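Local coordinates for biuret hydrolase (Pseudomonas sp., PDB 6C62), which hydrolyses 1-carboxybiuret to urea-1,3-dicarboxylate and ammonia, a step in the bacterial breakdown of atrazine, at residues V4-I7 with E8-S12; D266-G269 with P270-A274; Q338-A341 with W342-A346. All coordinates share one frame; numbering follows the deposited sequence.

Contact 1 (V4-I7 with E8-S12)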
ATOM      1  N   VAL A   4     -30.990 -16.383 -20.440  1.00 20.05           N
ATOM      2  CA  VAL A   4     -32.109 -15.506 -20.811  1.00 21.87           C
ATOM      3  C   VAL A   4     -33.413 -16.309 -20.936  1.00 21.67           C
ATOM      4  O   VAL A   4     -34.447 -15.890 -20.443  1.00 21.14           O
ATOM      5  CB  VAL A   4     -31.789 -14.741 -22.109  1.00 25.84           C
ATOM      6  CG1 VAL A   4     -33.034 -14.046 -22.680  1.00 30.15           C
ATOM      7  CG2 VAL A   4     -30.708 -13.711 -21.819  1.00 26.76           C
ATOM      8  N   GLU A   5     -33.346 -17.454 -21.592  1.00 23.13           N
ATOM      9  CA  GLU A   5     -34.498 -18.316 -21.779  1.00 25.60           C
ATOM     10  C   GLU A   5     -34.965 -18.924 -20.456  1.00 26.57           C
ATOM     11  O   GLU A   5     -36.153 -18.979 -20.201  1.00 22.32           O
ATOM     12  CB  GLU A   5     -34.138 -19.441 -22.741  1.00 31.94           C
ATOM     13  CG  GLU A   5     -35.361 -20.144 -23.229  1.00 40.14           C
ATOM     14  CD  GLU A   5     -35.131 -21.060 -24.444  1.00 51.76           C
ATOM     15  OE1 GLU A   5     -33.980 -21.133 -25.012  1.00 49.57           O
ATOM     16  OE2 GLU A   5     -36.156 -21.718 -24.801  1.00 53.24           O
ATOM     17  N   ILE A   6     -34.029 -19.354 -19.595  1.00 21.19           N
ATOM     18  CA  ILE A   6     -34.404 -19.823 -18.257  1.00 19.60           C
ATOM     19  C   ILE A   6     -35.185 -18.780 -17.493  1.00 16.89           C
ATOM     20  O   ILE A   6     -36.230 -19.069 -16.893  1.00 16.84           O
ATOM     21  CB  ILE A   6     -33.182 -20.232 -17.413  1.00 17.86           C
ATOM     22  CG1 ILE A   6     -32.553 -21.485 -17.990  1.00 19.78           C
ATOM     23  CG2 ILE A   6     -33.619 -20.538 -15.993  1.00 17.67           C
ATOM     24  CD1 ILE A   6     -31.093 -21.744 -17.631  1.00 21.03           C
ATOM     25  N   ILE A   7     -34.663 -17.578 -17.454  1.00 15.97           N
ATOM     26  CA  ILE A   7     -35.309 -16.485 -16.721  1.00 18.38           C
ATOM     27  C   ILE A   7     -36.707 -16.179 -17.285  1.00 21.21           C
ATOM     28  O   ILE A   7     -37.655 -15.924 -16.542  1.00 20.86           O
ATOM     29  CB  ILE A   7     -34.427 -15.218 -16.752  1.00 17.55           C
ATOM     30  CG1 ILE A   7     -33.231 -15.394 -15.809  1.00 16.22           C
ATOM     31  CG2 ILE A   7     -35.186 -13.932 -16.384  1.00 19.51           C
ATOM     32  CD1 ILE A   7     -32.090 -14.457 -16.148  1.00 16.65           C
ATOM     33  N   GLU A   8     -36.799 -16.205 -18.605  1.00 22.30           N
ATOM     34  CA  GLU A   8     -38.054 -15.947 -19.308  1.00 23.18           C
ATOM     35  C   GLU A   8     -39.088 -17.019 -19.015  1.00 21.07           C
ATOM     36  O   GLU A   8     -40.257 -16.721 -18.858  1.00 20.60           O
ATOM     37  CB  GLU A   8     -37.759 -15.830 -20.836  1.00 27.91           C
ATOM     38  CG  GLU A   8     -38.906 -16.149 -21.814  1.00 34.39           C
ATOM     39  CD  GLU A   8     -40.066 -15.165 -21.722  1.00 38.96           C
ATOM     40  OE1 GLU A   8     -39.849 -14.059 -21.108  1.00 35.30           O
ATOM     41  OE2 GLU A   8     -41.169 -15.505 -22.294  1.00 42.38           O
ATOM     42  N   GLY A   9     -38.652 -18.280 -18.998  1.00 18.30           N
ATOM     43  CA  GLY A   9     -39.519 -19.423 -18.670  1.00 19.83           C
ATOM     44  C   GLY A   9     -40.151 -19.320 -17.276  1.00 20.82           C
ATOM     45  O   GLY A   9     -41.354 -19.683 -17.072  1.00 20.80           O
ATOM     46  N   ILE A  10     -39.361 -18.875 -16.306  1.00 16.56           N
ATOM     47  CA  ILE A  10     -39.898 -18.683 -14.964  1.00 17.58           C
ATOM     48  C   ILE A  10     -40.792 -17.454 -14.851  1.00 20.04           C
ATOM     49  O   ILE A  10     -41.873 -17.511 -14.248  1.00 19.39           O
ATOM     50  CB  ILE A  10     -38.766 -18.629 -13.940  1.00 16.74           C
ATOM     51  CG1 ILE A  10     -38.105 -20.006 -13.868  1.00 17.95           C
ATOM     52  CG2 ILE A  10     -39.298 -18.211 -12.560  1.00 18.02           C
ATOM     53  CD1 ILE A  10     -36.725 -19.980 -13.280  1.00 17.52           C
ATOM     54  N   ALA A  11     -40.353 -16.349 -15.456  1.00 21.97           N
ATOM     55  CA  ALA A  11     -41.162 -15.119 -15.452  1.00 24.58           C
ATOM     56  C   ALA A  11     -42.550 -15.320 -16.106  1.00 22.85           C
ATOM     57  O   ALA A  11     -43.548 -14.911 -15.574  1.00 23.96           O
ATOM     58  CB  ALA A  11     -40.406 -13.957 -16.131  1.00 23.57           C
ATOM     59  N   SER A  12     -42.570 -15.981 -17.228  1.00 24.23           N
ATOM     60  CA  SER A  12     -43.794 -16.236 -18.004  1.00 26.50           C
ATOM     61  C   SER A  12     -44.657 -17.403 -17.466  1.00 27.19           C
ATOM     62  O   SER A  12     -45.741 -17.623 -17.975  1.00 30.02           O
ATOM     63  CB  SER A  12     -43.445 -16.529 -19.452  1.00 26.86           C
ATOM     64  OG  SER A  12     -42.995 -17.914 -19.617  1.00 30.82           O
TER
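Val4, Glu5, Ile6 and Ile7 meet Glu8, Gly9, Ile10 and Ala11 one turn further along a single alpha helix. This is a local i to i+4 contact in helix 3-11, the N-terminal helix of this amidase-family chain. It lies away from the probable active-site residues and is structural packing.

Four backbone bonds in succession define the helix. Gly9 N gives its hydrogen to Glu5 O at 2.9 Å, and Ala11 N does the same to Ile7 O at 2.9 Å. Glu8 N to Val4 O and Ile10 N to Ile6 O complete the ladder. The last is the longest of the four, at 3.2 Å.

One side of the helix is apolar. Ile6 and Ile10 stand side by side and point the same way. Ile6 CG2 lies 4.2 Å from Ile10 CD1, a loose touch between methyl groups. Ile10 CG1 sits opposite its own carbonyl carbon (chi1 -67°), and the branch runs back past Ile6 O toward the preceding turn. Both isoleucines also rest on Val20 of helix 17-35, which joins the first two helices of the chain. The Ile7 side chain touches Leu221 of helix 216-226.

Gly9 is buried, and its backbone bonds to that of Thr15 where the chain turns back. Glu5 and Glu8 are exposed. Glu8 CB lies 3.3 Å from Val4 O, while its carboxylate leads away from the preceding turn.

At the last turn, Arg57 NH2 bonds to Ala11 O. Ser12 doubles back on Glu8 O with two donors, which reach this oxygen from opposite faces of the carbonyl plane: the backbone N at 2.9 Å and OG at 3.1 Å.

Contact 2 (D266-G269 with P270-A274); sequences DNAG and PAARA
Ala268 and Gly269 meet Ala272 and Arg273 where a short loop runs into helix 270-283. Gly269 holds the N-cap position, and Pro270 opens the first turn.

The main backbone bond is Arg273 N to Gly269 O, 2.9 Å and nearly straight at 169°. It closes the first helical turn. Pro270 N has no hydrogen to give, which costs the helix nothing at its first residue, where an N-H would have no earlier helix carbonyl to bond.

A side chain supplies the second polar link. Arg273 NE reaches Ala268 O at 3.0 Å, but the bond is weak, with an angle of 126° at the hydrogen. The arginine is extended from CG to NE, which carries it back along the loop. Its firmer partner is Arg265 O, bonded to NH2. Asn387 ND2 gives hydrogen bonds to both Ala268 O and Asp266 O.

Apolar contact lies beside these bonds. Ala268 CB meets Ala272 CB at 3.9 Å, and both methyl groups rest on Pro370 of strand 366-370. Ala268 CB is also 3.9 Å from Arg273 CG, so the aliphatic part of the arginine adds to the packing.

Asp266 OD1 stays 5.2 Å from Arg273 NH2, too far for a salt bridge. Arg273 ties the start of helix 270-283 to two backbone carbonyls, Arg265 O at the preceding helix and, weakly, Ala268 O in the loop; the nearby aspartate probably offsets its charge only in part.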
ATOM      1  N   ASP A 266       4.310 -13.744 -28.943  1.00 19.36           N
ATOM      2  CA  ASP A 266       5.417 -14.650 -28.603  1.00 20.72           C
ATOM      3  C   ASP A 266       4.997 -15.783 -27.649  1.00 20.21           C
ATOM      4  O   ASP A 266       5.577 -16.877 -27.711  1.00 19.26           O
ATOM      5  CB  ASP A 266       6.525 -13.909 -27.858  1.00 23.07           C
ATOM      6  CG  ASP A 266       7.227 -12.811 -28.698  1.00 29.43           C
ATOM      7  OD1 ASP A 266       6.987 -12.696 -29.932  1.00 28.12           O
ATOM      8  OD2 ASP A 266       7.956 -11.981 -28.045  1.00 31.48           O
ATOM      9  N   ASN A 267       4.052 -15.511 -26.724  1.00 17.91           N
ATOM     10  CA  ASN A 267       3.594 -16.521 -25.791  1.00 17.79           C
ATOM     11  C   ASN A 267       2.236 -17.156 -26.192  1.00 16.86           C
ATOM     12  O   ASN A 267       1.549 -17.764 -25.371  1.00 17.44           O
ATOM     13  CB  ASN A 267       3.563 -15.943 -24.389  1.00 18.93           C
ATOM     14  CG  ASN A 267       4.943 -15.552 -23.905  1.00 21.24           C
ATOM     15  OD1 ASN A 267       5.739 -16.394 -23.520  1.00 21.37           O
ATOM     16  ND2 ASN A 267       5.248 -14.269 -23.952  1.00 20.75           N
ATOM     17  N   ALA A 268       1.883 -17.083 -27.457  1.00 15.61           N
ATOM     18  CA  ALA A 268       0.652 -17.644 -27.961  1.00 15.70           C
ATOM     19  C   ALA A 268       0.961 -18.716 -28.981  1.00 16.54           C
ATOM     20  O   ALA A 268       1.680 -18.462 -29.960  1.00 17.64           O
ATOM     21  CB  ALA A 268      -0.170 -16.549 -28.613  1.00 15.42           C
ATOM     22  N   GLY A 269       0.471 -19.922 -28.760  1.00 16.09           N
ATOM     23  CA  GLY A 269       0.591 -20.986 -29.738  1.00 16.29           C
ATOM     24  C   GLY A 269      -0.279 -20.753 -30.971  1.00 17.82           C
ATOM     25  O   GLY A 269      -1.075 -19.798 -31.043  1.00 16.69           O
ATOM     26  N   PRO A 270      -0.181 -21.656 -31.963  1.00 21.54           N
ATOM     27  CA  PRO A 270      -0.905 -21.434 -33.246  1.00 19.81           C
ATOM     28  C   PRO A 270      -2.436 -21.346 -33.094  1.00 20.30           C
ATOM     29  O   PRO A 270      -3.067 -20.498 -33.733  1.00 21.28           O
ATOM     30  CB  PRO A 270      -0.549 -22.688 -34.057  1.00 22.99           C
ATOM     31  CG  PRO A 270       0.770 -23.124 -33.506  1.00 23.66           C
ATOM     32  CD  PRO A 270       0.700 -22.843 -32.012  1.00 23.05           C
ATOM     33  N   ALA A 271      -3.033 -22.204 -32.267  1.00 18.14           N
ATOM     34  CA  ALA A 271      -4.490 -22.057 -32.022  1.00 19.53           C
ATOM     35  C   ALA A 271      -4.905 -20.739 -31.337  1.00 19.43           C
ATOM     36  O   ALA A 271      -5.934 -20.141 -31.694  1.00 16.79           O
ATOM     37  CB  ALA A 271      -5.030 -23.223 -31.227  1.00 18.82           C
ATOM     38  N   ALA A 272      -4.106 -20.310 -30.357  1.00 18.13           N
ATOM     39  CA  ALA A 272      -4.343 -19.011 -29.666  1.00 18.68           C
ATOM     40  C   ALA A 272      -4.262 -17.833 -30.661  1.00 18.03           C
ATOM     41  O   ALA A 272      -5.153 -16.973 -30.709  1.00 15.34           O
ATOM     42  CB  ALA A 272      -3.331 -18.840 -28.529  1.00 19.23           C
ATOM     43  N   ARG A 273      -3.245 -17.866 -31.515  1.00 18.12           N
ATOM     44  CA  ARG A 273      -3.102 -16.838 -32.586  1.00 21.68           C
ATOM     45  C   ARG A 273      -4.280 -16.826 -33.571  1.00 18.49           C
ATOM     46  O   ARG A 273      -4.738 -15.769 -33.970  1.00 18.93           O
ATOM     47  CB  ARG A 273      -1.790 -17.006 -33.342  1.00 22.96           C
ATOM     48  CG  ARG A 273      -0.557 -16.751 -32.530  1.00 24.84           C
ATOM     49  CD  ARG A 273       0.669 -17.245 -33.295  1.00 27.50           C
ATOM     50  NE  ARG A 273       1.847 -16.938 -32.526  1.00 30.58           N
ATOM     51  CZ  ARG A 273       3.096 -16.806 -32.999  1.00 33.07           C
ATOM     52  NH1 ARG A 273       3.399 -17.093 -34.262  1.00 35.20           N
ATOM     53  NH2 ARG A 273       4.070 -16.417 -32.184  1.00 28.76           N
ATOM     54  N   ALA A 274      -4.790 -17.999 -33.924  1.00 19.31           N
ATOM     55  CA  ALA A 274      -5.933 -18.087 -34.857  1.00 19.17           C
ATOM     56  C   ALA A 274      -7.208 -17.571 -34.225  1.00 19.56           C
ATOM     57  O   ALA A 274      -8.036 -16.962 -34.873  1.00 17.88           O
ATOM     58  CB  ALA A 274      -6.133 -19.520 -35.331  1.00 20.88           C
TER

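Contact 3 (Q338-A341 with W342-A346); sequences QPVA and WYLRA
Ala341 O accepts the shortest bond here, from Arg345 N at 2.9 Å, in the first turns of helix 340-360. Pro339 is the N-cap residue, just before the helix. Val340 O takes Leu344 N almost straight, at 174°. Pro339 O receives Trp342 N at 3.1 Å, with the donor well above the carbonyl plane.

The indole folds back over this start. Trp342 CG lies anti to its carbonyl carbon (chi1 -65°), which lays the ring against the proline. Pro339 CD makes a CH-pi contact, 3.6 Å from the centroid of the six-membered ring. Gln338 CG comes in obliquely, 3.8 Å from Trp342 CE3, while its NE2 bonds to Val303 O of helix 294-312. With an alanine in place of Trp342, Pro339 would probably lose the ring it packs on and a gap would open beside Gln338.

The turn is buried in the assembly. Trp342 also meets an aromatic side chain of another protein's chain, and Leu344 packs on Tyr343 of the second subunit. Within the helix, Val340 CG2 touches Leu344 CD1 at 4.0 Å.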
ATOM      1  N   GLN A 338      11.238 -14.608  -0.102  1.00 12.31           N
ATOM      2  CA  GLN A 338      11.661 -13.615  -1.080  1.00 13.01           C
ATOM      3  C   GLN A 338      12.186 -12.371  -0.364  1.00 12.63           C
ATOM      4  O   GLN A 338      11.579 -11.885   0.596  1.00 12.50           O
ATOM      5  CB  GLN A 338      10.516 -13.204  -2.028  1.00 13.11           C
ATOM      6  CG  GLN A 338      10.159 -14.269  -3.024  1.00 13.30           C
ATOM      7  CD  GLN A 338       8.942 -13.986  -3.844  1.00 13.87           C
ATOM      8  OE1 GLN A 338       8.485 -14.857  -4.560  1.00 16.10           O
ATOM      9  NE2 GLN A 338       8.436 -12.753  -3.799  1.00 11.73           N
ATOM     10  N   PRO A 339      13.374 -11.890  -0.770  1.00 11.83           N
ATOM     11  CA  PRO A 339      13.824 -10.561  -0.249  1.00 11.49           C
ATOM     12  C   PRO A 339      12.720  -9.460  -0.298  1.00 10.10           C
ATOM     13  O   PRO A 339      11.982  -9.363  -1.242  1.00  9.69           O
ATOM     14  CB  PRO A 339      14.983 -10.201  -1.182  1.00 11.01           C
ATOM     15  CG  PRO A 339      15.539 -11.555  -1.630  1.00 11.60           C
ATOM     16  CD  PRO A 339      14.348 -12.489  -1.702  1.00 10.70           C
ATOM     17  N   VAL A 340      12.610  -8.692   0.764  1.00 10.60           N
ATOM     18  CA  VAL A 340      11.700  -7.575   0.851  1.00 10.39           C
ATOM     19  C   VAL A 340      12.042  -6.534  -0.232  1.00 10.02           C
ATOM     20  O   VAL A 340      11.143  -5.846  -0.722  1.00  9.48           O
ATOM     21  CB  VAL A 340      11.700  -6.953   2.255  1.00 10.27           C
ATOM     22  CG1 VAL A 340      13.016  -6.244   2.563  1.00 10.86           C
ATOM     23  CG2 VAL A 340      10.506  -6.008   2.407  1.00 10.31           C
ATOM     24  N   ALA A 341      13.295  -6.438  -0.663  1.00  9.70           N
ATOM     25  CA  ALA A 341      13.585  -5.523  -1.785  1.00  9.41           C
ATOM     26  C   ALA A 341      12.786  -5.827  -3.064  1.00  9.54           C
ATOM     27  O   ALA A 341      12.405  -4.874  -3.813  1.00  9.11           O
ATOM     28  CB  ALA A 341      15.057  -5.559  -2.097  1.00 10.58           C
ATOM     29  N   TRP A 342      12.523  -7.122  -3.314  1.00  8.78           N
ATOM     30  CA  TRP A 342      11.825  -7.505  -4.568  1.00  9.14           C
ATOM     31  C   TRP A 342      10.388  -7.019  -4.466  1.00  8.99           C
ATOM     32  O   TRP A 342       9.835  -6.455  -5.435  1.00  7.81           O
ATOM     33  CB  TRP A 342      11.782  -9.000  -4.758  1.00  9.68           C
ATOM     34  CG  TRP A 342      13.105  -9.647  -4.946  1.00 11.02           C
ATOM     35  CD1 TRP A 342      14.308  -9.041  -5.058  1.00 11.19           C
ATOM     36  CD2 TRP A 342      13.336 -11.061  -5.106  1.00 12.10           C
ATOM     37  NE1 TRP A 342      15.296 -10.009  -5.241  1.00 11.99           N
ATOM     38  CE2 TRP A 342      14.718 -11.245  -5.258  1.00 12.34           C
ATOM     39  CE3 TRP A 342      12.493 -12.186  -5.154  1.00 12.79           C
ATOM     40  CZ2 TRP A 342      15.287 -12.515  -5.470  1.00 12.78           C
ATOM     41  CZ3 TRP A 342      13.080 -13.454  -5.294  1.00 12.63           C
ATOM     42  CH2 TRP A 342      14.454 -13.592  -5.501  1.00 11.93           C
ATOM     43  N   TYR A 343       9.792  -7.234  -3.269  1.00  8.91           N
ATOM     44  CA  TYR A 343       8.384  -6.786  -3.050  1.00  8.81           C
ATOM     45  C   TYR A 343       8.258  -5.270  -3.231  1.00  8.69           C
ATOM     46  O   TYR A 343       7.347  -4.755  -3.896  1.00  8.40           O
ATOM     47  CB  TYR A 343       7.912  -7.240  -1.676  1.00  9.17           C
ATOM     48  CG  TYR A 343       6.484  -6.846  -1.389  1.00  9.67           C
ATOM     49  CD1 TYR A 343       5.429  -7.635  -1.862  1.00  9.61           C
ATOM     50  CD2 TYR A 343       6.167  -5.620  -0.754  1.00 10.25           C
ATOM     51  CE1 TYR A 343       4.107  -7.240  -1.704  1.00 10.61           C
ATOM     52  CE2 TYR A 343       4.847  -5.261  -0.552  1.00 10.56           C
ATOM     53  CZ  TYR A 343       3.819  -6.077  -1.011  1.00 10.70           C
ATOM     54  OH  TYR A 343       2.494  -5.737  -0.811  1.00 11.79           O
ATOM     55  N   LEU A 344       9.122  -4.518  -2.554  1.00  8.42           N
ATOM     56  CA  LEU A 344       9.041  -3.036  -2.615  1.00  9.48           C
ATOM     57  C   LEU A 344       9.269  -2.507  -4.041  1.00  9.37           C
ATOM     58  O   LEU A 344       8.564  -1.604  -4.498  1.00  8.91           O
ATOM     59  CB  LEU A 344      10.040  -2.392  -1.637  1.00  9.15           C
ATOM     60  CG  LEU A 344       9.580  -2.642  -0.194  1.00  9.42           C
ATOM     61  CD1 LEU A 344      10.654  -2.332   0.806  1.00  9.69           C
ATOM     62  CD2 LEU A 344       8.261  -1.936   0.147  1.00  9.62           C
ATOM     63  N   ARG A 345      10.236  -3.096  -4.724  1.00  9.78           N
ATOM     64  CA  ARG A 345      10.460  -2.715  -6.098  1.00 10.33           C
ATOM     65  C   ARG A 345       9.268  -2.971  -7.008  1.00  9.93           C
ATOM     66  O   ARG A 345       8.907  -2.114  -7.841  1.00  9.33           O
ATOM     67  CB  ARG A 345      11.712  -3.386  -6.655  1.00 13.28           C
ATOM     68  CG  ARG A 345      12.017  -2.755  -8.004  1.00 16.61           C
ATOM     69  CD  ARG A 345      13.336  -3.187  -8.578  1.00 21.48           C
ATOM     70  NE  ARG A 345      14.285  -2.174  -8.229  1.00 22.55           N
ATOM     71  CZ  ARG A 345      14.673  -1.123  -8.941  1.00 21.04           C
ATOM     72  NH1 ARG A 345      14.419  -0.929 -10.216  1.00 22.50           N
ATOM     73  NH2 ARG A 345      15.490  -0.312  -8.330  1.00 19.93           N
ATOM     74  N   ALA A 346       8.600  -4.119  -6.824  1.00  9.09           N
ATOM     75  CA  ALA A 346       7.375  -4.410  -7.535  1.00  8.96           C
ATOM     76  C   ALA A 346       6.245  -3.461  -7.260  1.00  8.36           C
ATOM     77  O   ALA A 346       5.520  -3.046  -8.188  1.00  9.10           O
ATOM     78  CB  ALA A 346       6.960  -5.869  -7.280  1.00  8.89           C
TER

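The three contacts follow one another along the chain. Each closes one short local turn, and none nests in or crosses another. Contact 1 comes first, in the N-terminal helix 3-11, set against helices 17-35 and 216-226. Contact 2 follows where the loop after helix 263-266 enters helix 270-283 beside strand 366-370 of the large mixed sheet. Contact 3 comes last, at the start of helix 340-360, next to helix 294-312 and other chains. Contacts 1 and 3 lie on opposite sides of the chain's centre, their own centres about 52 Å apart. Contacts 2 and 3 have centres about 32 Å apart.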